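Local coordinates for zinc transport transcriptional regulator (Lactococcus lactis subsp. lactis, PDB 5YHY), which binds zinc and, as a MarR-family winged helix-turn-helix protein, probably binds DNA to regulate transcription of zinc-transport genes in response to the metal, at residues Q40-I43 / L44-L47; N54-I57 / A58-K62; E113-L116 / S117-E121; F126-E129 / E130-V133. The protein carries 1 engineered substitution. All coordinates share one frame; numbering follows the deposited sequence.

Contact 1: Q40-I43 / L44-L47; sequences QEHI and LMLL. With ZN (zinc ion), chain B.
The carbonyl oxygen Ile43 O takes the shortest hydrogen bond of this helical turn, from Leu47 N at 2.9 Å. Leu47 is also the residue whose side chain leans back over that oxygen, with its CG 3.3 Å from Ile43 O. The geometry follows from the first torsion of Leu47, which sets CG beside its own backbone N (chi1 -63°) and so turns the branch toward the preceding turn. There the CD1 methyl of Leu47 comes alongside CG2 of Ile43 at 3.9 Å, two branched chains pointing the same way off the helix. Ile43 suits its place because its beta branch sends one methyl forward to Leu47 while CG1 reaches Ile57 and Leu61 of helix 54-61; the side chain also touches Ala71 and Leu75 of helix 65-77. Swapping Leu47 for an alanine would probably leave the Ile43 methyl without its neighbour and open a gap on this buried side of the helix. Leu44, donating from its backbone N to Gln40 O, likewise turns an apolar branch inward, against Val104 of helix 102-123.

His42 faces elsewhere. Its NE2 binds the zinc ion at 2.0 Å, in a site completed by Glu24, His108 and His112. Met45 approaches the imidazole obliquely, its SD 4.5 Å from CD2 of His42, and the thioether gives the ring a soft, uncharged neighbour. Meanwhile His42 O accepts from Leu46 N at 3.0 Å. Because the backbone of the ligand is fixed within a regular, largely buried helix, coordination through NE2 probably couples the metal directly to the position of helix 38-49.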
loop_
_atom_site.group_PDB
_atom_site.type_symbol
_atom_site.label_atom_id
_atom_site.label_comp_id
_atom_site.label_asym_id
_atom_site.label_seq_id
_atom_site.Cartn_x
_atom_site.Cartn_y
_atom_site.Cartn_z
ATOM N N GLN A 40 2.988 -2.700 -19.484
ATOM C CA GLN A 40 2.782 -3.737 -20.483
ATOM C C GLN A 40 1.306 -4.127 -20.586
ATOM O O GLN A 40 0.770 -4.240 -21.689
ATOM C CB GLN A 40 3.666 -4.951 -20.172
ATOM C CG GLN A 40 5.141 -4.622 -20.357
ATOM C CD GLN A 40 6.075 -5.539 -19.595
ATOM O OE1 GLN A 40 5.677 -6.601 -19.117
ATOM N NE2 GLN A 40 7.336 -5.126 -19.482
ATOM N N GLU A 41 0.651 -4.302 -19.436
ATOM C CA GLU A 41 -0.761 -4.666 -19.422
ATOM C C GLU A 41 -1.588 -3.573 -20.081
ATOM O O GLU A 41 -2.548 -3.847 -20.798
ATOM C CB GLU A 41 -1.263 -4.869 -17.985
ATOM C CG GLU A 41 -0.596 -6.001 -17.220
ATOM C CD GLU A 41 -1.334 -7.320 -17.345
ATOM O OE1 GLU A 41 -2.149 -7.476 -18.273
ATOM O OE2 GLU A 41 -1.089 -8.211 -16.501
ATOM N N HIS A 42 -1.215 -2.322 -19.834
ATOM C CA HIS A 42 -1.996 -1.213 -20.357
ATOM C C HIS A 42 -1.813 -1.005 -21.852
ATOM O O HIS A 42 -2.743 -0.592 -22.531
ATOM C CB HIS A 42 -1.731 0.053 -19.552
ATOM C CG HIS A 42 -2.102 -0.097 -18.117
ATOM N ND1 HIS A 42 -1.724 0.809 -17.150
ATOM C CD2 HIS A 42 -2.801 -1.064 -17.474
ATOM C CE1 HIS A 42 -2.181 0.415 -15.976
ATOM N NE2 HIS A 42 -2.833 -0.724 -16.145
ATOM N N ILE A 43 -0.630 -1.332 -22.366
ATOM C CA ILE A 43 -0.456 -1.330 -23.808
ATOM C C ILE A 43 -1.387 -2.358 -24.442
ATOM O O ILE A 43 -2.048 -2.075 -25.439
ATOM C CB ILE A 43 1.005 -1.594 -24.196
ATOM C CG1 ILE A 43 1.852 -0.364 -23.821
ATOM C CG2 ILE A 43 1.118 -1.903 -25.702
ATOM C CD1 ILE A 43 3.308 -0.495 -24.180
ATOM N N LEU A 44 -1.475 -3.538 -23.841
ATOM C CA LEU A 44 -2.346 -4.569 -24.394
ATOM C C LEU A 44 -3.806 -4.122 -24.396
ATOM O O LEU A 44 -4.515 -4.325 -25.378
ATOM C CB LEU A 44 -2.184 -5.893 -23.653
ATOM C CG LEU A 44 -0.815 -6.558 -23.737
ATOM C CD1 LEU A 44 -0.893 -7.880 -23.003
ATOM C CD2 LEU A 44 -0.385 -6.786 -25.180
ATOM N N MET A 45 -4.243 -3.469 -23.317
ATOM C CA MET A 45 -5.599 -2.926 -23.281
ATOM C C MET A 45 -5.834 -1.897 -24.366
ATOM O O MET A 45 -6.900 -1.854 -24.970
ATOM C CB MET A 45 -5.915 -2.300 -21.915
ATOM C CG MET A 45 -6.210 -3.314 -20.839
ATOM S SD MET A 45 -6.614 -2.562 -19.242
ATOM C CE MET A 45 -7.996 -1.521 -19.673
ATOM N N LEU A 46 -4.842 -1.044 -24.602
ATOM C CA LEU A 46 -4.968 -0.029 -25.625
ATOM C C LEU A 46 -5.086 -0.678 -27.015
ATOM O O LEU A 46 -5.932 -0.294 -27.821
ATOM C CB LEU A 46 -3.782 0.939 -25.552
ATOM C CG LEU A 46 -3.766 2.049 -26.591
ATOM C CD1 LEU A 46 -5.052 2.863 -26.544
ATOM C CD2 LEU A 46 -2.543 2.950 -26.394
ATOM N N LEU A 47 -4.250 -1.679 -27.276
ATOM C CA LEU A 47 -4.229 -2.320 -28.590
ATOM C C LEU A 47 -5.490 -3.140 -28.855
ATOM O O LEU A 47 -5.874 -3.330 -30.011
ATOM C CB LEU A 47 -2.973 -3.179 -28.758
ATOM C CG LEU A 47 -1.666 -2.387 -28.700
ATOM C CD1 LEU A 47 -0.505 -3.340 -28.970
ATOM C CD2 LEU A 47 -1.671 -1.238 -29.703
HETATM ZN ZN ZN B . -3.767 -2.032 -14.894
#

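Contact 2: N54-I57 / A58-K62; sequences NAKI and AEKLK
Ala58 opens the second turn by donating its backbone N to Asn54 O at 3.1 Å; its lone methyl rests near Ala55 O, and so small a side chain suits a helix surface that Val68 of the next helix approaches. Glu59 follows, with its N bonded to Ala55 O and its carboxylate in a salt bridge to Lys56. Lys56 NZ meets OE1 of Glu59 at 2.9 Å on the syn lone pair, the side of the other oxygen. The lysine reaches it by folding: with CG anti to its backbone N (chi1 175°), the chain then bends twice, at chi2 and chi3, which brings CD within 3.3 Å of the same oxygen. Opposite charges three residues apart can thus lie side by side at the exposed surface. Lys60 donates its N to Lys56 O and lays its CG against CD of Lys56 at 3.8 Å, the aliphatic parts touching while the two ammonium groups stay apart. Leu61 returns to the apolar side, where its CD1 sits 3.9 Å from CG2 of Ile57.

This short helix 54-61 precedes helix 65-77 in the winged helix-turn-helix domain. Ile57 packs on Val68 and Leu72 of that helix, Ile57 and Leu61 both lean on helix 38-49, and Asn54 OD1 accepts a hydrogen bond from Trp95 NE1 of strand 93-97.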
loop_
_atom_site.group_PDB
_atom_site.type_symbol
_atom_site.label_atom_id
_atom_site.label_comp_id
_atom_site.label_asym_id
_atom_site.label_seq_id
_atom_site.Cartn_x
_atom_site.Cartn_y
_atom_site.Cartn_z
ATOM N N ASN A 54 3.815 3.769 -31.903
ATOM C CA ASN A 54 4.557 4.084 -30.684
ATOM C C ASN A 54 4.119 5.437 -30.138
ATOM O O ASN A 54 3.949 5.602 -28.928
ATOM C CB ASN A 54 6.065 4.130 -30.942
ATOM C CG ASN A 54 6.662 2.764 -31.169
ATOM O OD1 ASN A 54 6.170 1.989 -31.983
ATOM N ND2 ASN A 54 7.735 2.461 -30.448
ATOM N N ALA A 55 3.957 6.408 -31.036
ATOM C CA ALA A 55 3.576 7.764 -30.631
ATOM C C ALA A 55 2.212 7.791 -29.962
ATOM O O ALA A 55 2.037 8.435 -28.929
ATOM C CB ALA A 55 3.594 8.710 -31.828
ATOM N N LYS A 56 1.256 7.073 -30.544
ATOM C CA LYS A 56 -0.094 7.015 -30.009
ATOM C C LYS A 56 -0.110 6.357 -28.628
ATOM O O LYS A 56 -0.833 6.789 -27.725
ATOM C CB LYS A 56 -1.010 6.266 -30.980
ATOM C CG LYS A 56 -2.420 6.029 -30.474
ATOM C CD LYS A 56 -3.160 7.337 -30.240
ATOM C CE LYS A 56 -3.228 8.179 -31.500
ATOM N NZ LYS A 56 -4.130 9.353 -31.315
ATOM N N ILE A 57 0.704 5.318 -28.458
ATOM C CA ILE A 57 0.793 4.659 -27.164
ATOM C C ILE A 57 1.317 5.612 -26.086
ATOM O O ILE A 57 0.775 5.675 -24.980
ATOM C CB ILE A 57 1.662 3.391 -27.227
ATOM C CG1 ILE A 57 1.019 2.356 -28.156
ATOM C CG2 ILE A 57 1.827 2.803 -25.836
ATOM C CD1 ILE A 57 1.943 1.175 -28.489
ATOM N N ALA A 58 2.383 6.346 -26.408
ATOM C CA ALA A 58 2.960 7.306 -25.471
ATOM C C ALA A 58 1.947 8.384 -25.115
ATOM O O ALA A 58 1.845 8.795 -23.959
ATOM C CB ALA A 58 4.232 7.948 -26.057
ATOM N N GLU A 59 1.205 8.832 -26.120
ATOM C CA GLU A 59 0.202 9.870 -25.924
ATOM C C GLU A 59 -0.894 9.374 -24.981
ATOM O O GLU A 59 -1.258 10.051 -24.013
ATOM C CB GLU A 59 -0.403 10.256 -27.275
ATOM C CG GLU A 59 -1.540 11.266 -27.197
ATOM C CD GLU A 59 -2.329 11.338 -28.492
ATOM O OE1 GLU A 59 -2.935 10.315 -28.872
ATOM O OE2 GLU A 59 -2.338 12.407 -29.137
ATOM N N LYS A 60 -1.425 8.194 -25.277
ATOM C CA LYS A 60 -2.586 7.671 -24.558
ATOM C C LYS A 60 -2.265 7.300 -23.120
ATOM O O LYS A 60 -3.069 7.529 -22.214
ATOM C CB LYS A 60 -3.138 6.435 -25.276
ATOM C CG LYS A 60 -3.933 6.735 -26.534
ATOM C CD LYS A 60 -5.373 7.086 -26.191
ATOM C CE LYS A 60 -6.295 6.871 -27.385
ATOM N NZ LYS A 60 -7.715 7.202 -27.055
ATOM N N LEU A 61 -1.098 6.704 -22.908
ATOM C CA LEU A 61 -0.735 6.228 -21.582
ATOM C C LEU A 61 0.015 7.290 -20.785
ATOM O O LEU A 61 0.332 7.082 -19.611
ATOM C CB LEU A 61 0.100 4.942 -21.668
ATOM C CG LEU A 61 -0.578 3.740 -22.328
ATOM C CD1 LEU A 61 0.323 2.522 -22.210
ATOM C CD2 LEU A 61 -1.943 3.460 -21.712
ATOM N N LYS A 62 0.294 8.417 -21.430
ATOM C CA LYS A 62 0.985 9.529 -20.789
ATOM C C LYS A 62 2.348 9.112 -20.254
ATOM O O LYS A 62 2.713 9.437 -19.126
ATOM C CB LYS A 62 0.123 10.130 -19.667
ATOM C CG LYS A 62 -1.199 10.682 -20.158
ATOM C CD LYS A 62 -1.908 11.461 -19.051
ATOM C CE LYS A 62 -3.050 12.303 -19.609
ATOM N NZ LYS A 62 -4.189 11.466 -20.059
#

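Contact 3: E113-L116 / S117-E121; sequences EKTL and STYQE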
loop_
_atom_site.group_PDB
_atom_site.type_symbol
_atom_site.label_atom_id
_atom_site.label_comp_id
_atom_site.label_asym_id
_atom_site.label_seq_id
_atom_site.Cartn_x
_atom_site.Cartn_y
_atom_site.Cartn_z
ATOM N N GLU A 113 -12.295 -2.702 -14.551
ATOM C CA GLU A 113 -13.726 -2.437 -14.554
ATOM C C GLU A 113 -14.349 -2.786 -13.204
ATOM O O GLU A 113 -15.125 -2.003 -12.657
ATOM C CB GLU A 113 -14.400 -3.226 -15.671
ATOM C CG GLU A 113 -15.880 -2.948 -15.831
ATOM C CD GLU A 113 -16.499 -3.806 -16.921
ATOM O OE1 GLU A 113 -16.531 -5.050 -16.758
ATOM O OE2 GLU A 113 -16.939 -3.238 -17.946
ATOM N N LYS A 114 -13.987 -3.957 -12.679
ATOM C CA LYS A 114 -14.497 -4.449 -11.393
ATOM C C LYS A 114 -14.074 -3.531 -10.262
ATOM O O LYS A 114 -14.849 -3.226 -9.349
ATOM C CB LYS A 114 -13.950 -5.853 -11.111
ATOM C CG LYS A 114 -14.559 -6.501 -9.877
ATOM C CD LYS A 114 -16.073 -6.503 -10.029
ATOM C CE LYS A 114 -16.719 -7.591 -9.219
ATOM N NZ LYS A 114 -18.178 -7.557 -9.437
ATOM N N THR A 115 -12.825 -3.096 -10.325
ATOM C CA THR A 115 -12.258 -2.251 -9.290
ATOM C C THR A 115 -12.978 -0.916 -9.280
ATOM O O THR A 115 -13.443 -0.450 -8.229
ATOM C CB THR A 115 -10.758 -2.045 -9.525
ATOM O OG1 THR A 115 -10.114 -3.325 -9.495
ATOM C CG2 THR A 115 -10.150 -1.167 -8.439
ATOM N N LEU A 116 -13.066 -0.292 -10.448
ATOM C CA LEU A 116 -13.712 1.011 -10.534
ATOM C C LEU A 116 -15.189 0.947 -10.169
ATOM O O LEU A 116 -15.690 1.819 -9.456
ATOM C CB LEU A 116 -13.502 1.633 -11.917
ATOM C CG LEU A 116 -12.073 2.161 -12.109
ATOM C CD1 LEU A 116 -11.834 2.596 -13.552
ATOM C CD2 LEU A 116 -11.757 3.310 -11.130
ATOM N N SER A 117 -15.882 -0.103 -10.612
ATOM C CA SER A 117 -17.301 -0.233 -10.295
ATOM C C SER A 117 -17.500 -0.410 -8.785
ATOM O O SER A 117 -18.467 0.091 -8.216
ATOM C CB SER A 117 -17.953 -1.378 -11.087
ATOM O OG SER A 117 -17.536 -2.646 -10.623
ATOM N N THR A 118 -16.572 -1.107 -8.137
ATOM C CA THR A 118 -16.642 -1.267 -6.691
ATOM C C THR A 118 -16.534 0.086 -5.986
ATOM O O THR A 118 -17.286 0.377 -5.047
ATOM C CB THR A 118 -15.541 -2.223 -6.183
ATOM O OG1 THR A 118 -15.731 -3.521 -6.766
ATOM C CG2 THR A 118 -15.579 -2.340 -4.656
ATOM N N TYR A 119 -15.603 0.920 -6.437
ATOM C CA TYR A 119 -15.456 2.247 -5.842
ATOM C C TYR A 119 -16.676 3.098 -6.168
ATOM O O TYR A 119 -17.135 3.885 -5.338
ATOM C CB TYR A 119 -14.176 2.958 -6.316
ATOM C CG TYR A 119 -12.889 2.200 -6.044
ATOM C CD1 TYR A 119 -12.796 1.293 -4.993
ATOM C CD2 TYR A 119 -11.771 2.391 -6.848
ATOM C CE1 TYR A 119 -11.618 0.589 -4.765
ATOM C CE2 TYR A 119 -10.595 1.699 -6.623
ATOM C CZ TYR A 119 -10.527 0.802 -5.582
ATOM O OH TYR A 119 -9.374 0.095 -5.351
ATOM N N GLN A 120 -17.188 2.953 -7.387
ATOM C CA GLN A 120 -18.353 3.724 -7.799
ATOM C C GLN A 120 -19.566 3.384 -6.933
ATOM O O GLN A 120 -20.266 4.280 -6.452
ATOM C CB GLN A 120 -18.666 3.474 -9.274
ATOM C CG GLN A 120 -19.843 4.264 -9.792
ATOM C CD GLN A 120 -19.530 5.732 -9.922
ATOM O OE1 GLN A 120 -18.416 6.109 -10.282
ATOM N NE2 GLN A 120 -20.514 6.579 -9.629
ATOM N N GLU A 121 -19.810 2.093 -6.733
ATOM C CA GLU A 121 -20.935 1.658 -5.917
ATOM C C GLU A 121 -20.802 2.162 -4.490
ATOM O O GLU A 121 -21.789 2.560 -3.875
ATOM C CB GLU A 121 -21.070 0.137 -5.938
ATOM C CG GLU A 121 -21.493 -0.397 -7.292
ATOM C CD GLU A 121 -21.270 -1.891 -7.429
ATOM O OE1 GLU A 121 -20.665 -2.499 -6.516
ATOM O OE2 GLU A 121 -21.688 -2.451 -8.465
#
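Ser117, Leu116 and Thr115 carry this contact, two turns of the long helix 102-123, which runs on from the zinc ligands His108 and His112 toward the interface with the second subunit. The motif is the plain i to i+4 ladder of an alpha helix, with small hydroxyl residues folded back onto it. Ser117 donates its backbone N to Glu113 O at 2.9 Å. Its OG stands between its own backbone N and carbonyl carbon (chi1 72°), a position that brings Ser117 OG near two carbonyl oxygens. Lys114 O lies 3.0 Å from Ser117 OG, and Glu113 O is only slightly farther. A serine is short enough to turn its polar end back in this way.

Leu116 presents CD2 obliquely to the Tyr119 ring, and it also packs against Asn6 of the second subunit, while Tyr119 leans on Leu12 of that subunit. An apolar leucine beside a broad ring suits a helix face where two chains meet. Thr115 meets the ring further out, its CG2 3.4 Å from CE2 of Tyr119, and its OG1 is hydrogen-bonded to His111 O and Leu27 N. The carbonyl oxygen of Thr115 sits over one face of the tyrosine, offset toward the rim.

Thr118 holds Lys114 O doubly, with OG1 at 2.7 Å and backbone N at 3.0 Å donating from opposite faces of the carbonyl plane.

Contact 4: F126-E129 / E130-V133; sequences FTDE and EQEV
The phenyl ring of Phe126 and the carboxylate of Glu130 meet at a steep angle, their planes 76° apart, with OE1 of Glu130 lying obliquely to the ring, 3.6 Å from CD1 of Phe126. The carboxylate is held there by the backbone: Thr127 N donates to Glu130 OE1 at 2.9 Å, coming from above the carboxylate plane. A third flat group, the amide of Gln131, gives a bent hydrogen bond from NE2 to Phe126 O at 3.2 Å; that nitrogen also donates to Gly123 O, so one amide joins the end of the preceding helix to the start of this one. At the oxygen end of the amide, a water donates to both Gln131 OE1 and Asp128 OD1, while a second water links Glu129 O with Glu132 OE1.

Thr127 answers Glu130 in return. With OG1 set between its backbone N and carbonyl carbon (chi1 64°), the hydroxyl oxygen accepts from Glu130 N at 3.2 Å, in a nearly straight bond of 163°. Threonine carries its oxygen close to the backbone, within reach of Glu130 N, while glutamate is long enough to bring an oxygen back to Thr127 N. Putting an alanine at Glu130 would probably leave Thr127 N without this acceptor and let the start of the helix fray. Phe126 also packs on Phe137 of the second subunit, and Glu130 packs on Val133 of the second subunit. The reciprocal pair of bonds between Thr127 and Glu130 is a capping box, the classic N-terminal cap of an alpha helix, here beginning helix 128-144 beside the dimer interface.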
loop_
_atom_site.group_PDB
_atom_site.type_symbol
_atom_site.label_atom_id
_atom_site.label_comp_id
_atom_site.label_asym_id
_atom_site.label_seq_id
_atom_site.Cartn_x
_atom_site.Cartn_y
_atom_site.Cartn_z
ATOM N N PHE A 126 -23.123 7.696 -0.909
ATOM C CA PHE A 126 -22.953 9.017 -0.331
ATOM C C PHE A 126 -23.531 10.107 -1.242
ATOM O O PHE A 126 -23.446 10.034 -2.478
ATOM C CB PHE A 126 -21.463 9.290 -0.097
ATOM C CG PHE A 126 -20.824 8.358 0.900
ATOM C CD1 PHE A 126 -20.812 8.677 2.254
ATOM C CD2 PHE A 126 -20.232 7.169 0.490
ATOM C CE1 PHE A 126 -20.218 7.830 3.173
ATOM C CE2 PHE A 126 -19.629 6.319 1.402
ATOM C CZ PHE A 126 -19.632 6.642 2.745
ATOM N N THR A 127 -24.128 11.116 -0.622
ATOM C CA THR A 127 -24.623 12.258 -1.370
ATOM C C THR A 127 -23.455 13.081 -1.877
ATOM O O THR A 127 -22.318 12.891 -1.452
ATOM C CB THR A 127 -25.457 13.182 -0.479
ATOM O OG1 THR A 127 -24.619 13.734 0.550
ATOM C CG2 THR A 127 -26.613 12.412 0.144
ATOM N N ASP A 128 -23.731 14.015 -2.782
ATOM C CA ASP A 128 -22.677 14.882 -3.291
ATOM C C ASP A 128 -21.956 15.638 -2.180
ATOM O O ASP A 128 -20.725 15.753 -2.200
ATOM C CB ASP A 128 -23.230 15.876 -4.324
ATOM C CG ASP A 128 -23.651 15.207 -5.614
ATOM O OD1 ASP A 128 -22.954 14.276 -6.080
ATOM O OD2 ASP A 128 -24.682 15.617 -6.179
ATOM N N GLU A 129 -22.717 16.164 -1.217
ATOM C CA GLU A 129 -22.130 16.901 -0.106
ATOM C C GLU A 129 -21.155 16.012 0.664
ATOM O O GLU A 129 -20.059 16.449 1.024
ATOM C CB GLU A 129 -23.222 17.417 0.834
ATOM C CG GLU A 129 -22.701 17.949 2.166
ATOM C CD GLU A 129 -23.798 18.517 3.057
ATOM O OE1 GLU A 129 -24.800 17.811 3.309
ATOM O OE2 GLU A 129 -23.654 19.677 3.509
ATOM N N GLU A 130 -21.561 14.772 0.907
ATOM C CA GLU A 130 -20.706 13.816 1.625
ATOM C C GLU A 130 -19.502 13.435 0.774
ATOM O O GLU A 130 -18.393 13.287 1.296
ATOM C CB GLU A 130 -21.505 12.567 2.019
ATOM C CG GLU A 130 -22.605 12.861 3.057
ATOM C CD GLU A 130 -23.640 11.769 3.158
ATOM O OE1 GLU A 130 -23.696 10.898 2.267
ATOM O OE2 GLU A 130 -24.399 11.776 4.146
ATOM N N GLN A 131 -19.708 13.267 -0.527
ATOM C CA GLN A 131 -18.584 12.969 -1.415
ATOM C C GLN A 131 -17.553 14.095 -1.425
ATOM O O GLN A 131 -16.360 13.840 -1.535
ATOM C CB GLN A 131 -19.042 12.663 -2.840
ATOM C CG GLN A 131 -19.857 11.405 -2.959
ATOM C CD GLN A 131 -20.127 11.058 -4.407
ATOM O OE1 GLN A 131 -19.538 11.646 -5.311
ATOM N NE2 GLN A 131 -21.033 10.124 -4.636
ATOM N N GLU A 132 -18.015 15.340 -1.316
ATOM C CA GLU A 132 -17.090 16.466 -1.224
ATOM C C GLU A 132 -16.204 16.363 0.021
ATOM O O GLU A 132 -14.999 16.637 -0.050
ATOM C CB GLU A 132 -17.853 17.789 -1.216
ATOM C CG GLU A 132 -16.938 18.997 -1.296
ATOM C CD GLU A 132 -17.706 20.299 -1.446
ATOM O OE1 GLU A 132 -18.881 20.358 -1.013
ATOM O OE2 GLU A 132 -17.133 21.264 -2.002
ATOM N N VAL A 133 -16.798 15.973 1.152
ATOM C CA VAL A 133 -16.035 15.783 2.384
ATOM C C VAL A 133 -14.976 14.699 2.170
ATOM O O VAL A 133 -13.799 14.891 2.479
ATOM C CB VAL A 133 -16.943 15.392 3.570
ATOM C CG1 VAL A 133 -16.111 14.998 4.783
ATOM C CG2 VAL A 133 -17.880 16.552 3.916
HETATM O O HOH W 1 -20.171 14.332 -6.131
HETATM O O HOH W 2 -19.473 19.072 1.681
#

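How the contacts relate
From the N terminus the contacts follow in series, each within one helix or at its start, so none closes a long loop and none nests or crosses another. Contact 1 lies on helix 38-49 and contact 2 on the next helix, 54-61; these two touch, Ile43 CG1 meeting Leu61 CD1 at 3.6 Å, which joins two consecutive helices of the winged helix-turn-helix region. Contact 3 stands further along, on helix 102-123, its centre about 20 Å from that of contact 1, and the zinc site bridges their two helices. Contact 4 opens helix 128-144, its centre about 17 Å from that of contact 3; without touching each other, both reach the second subunit.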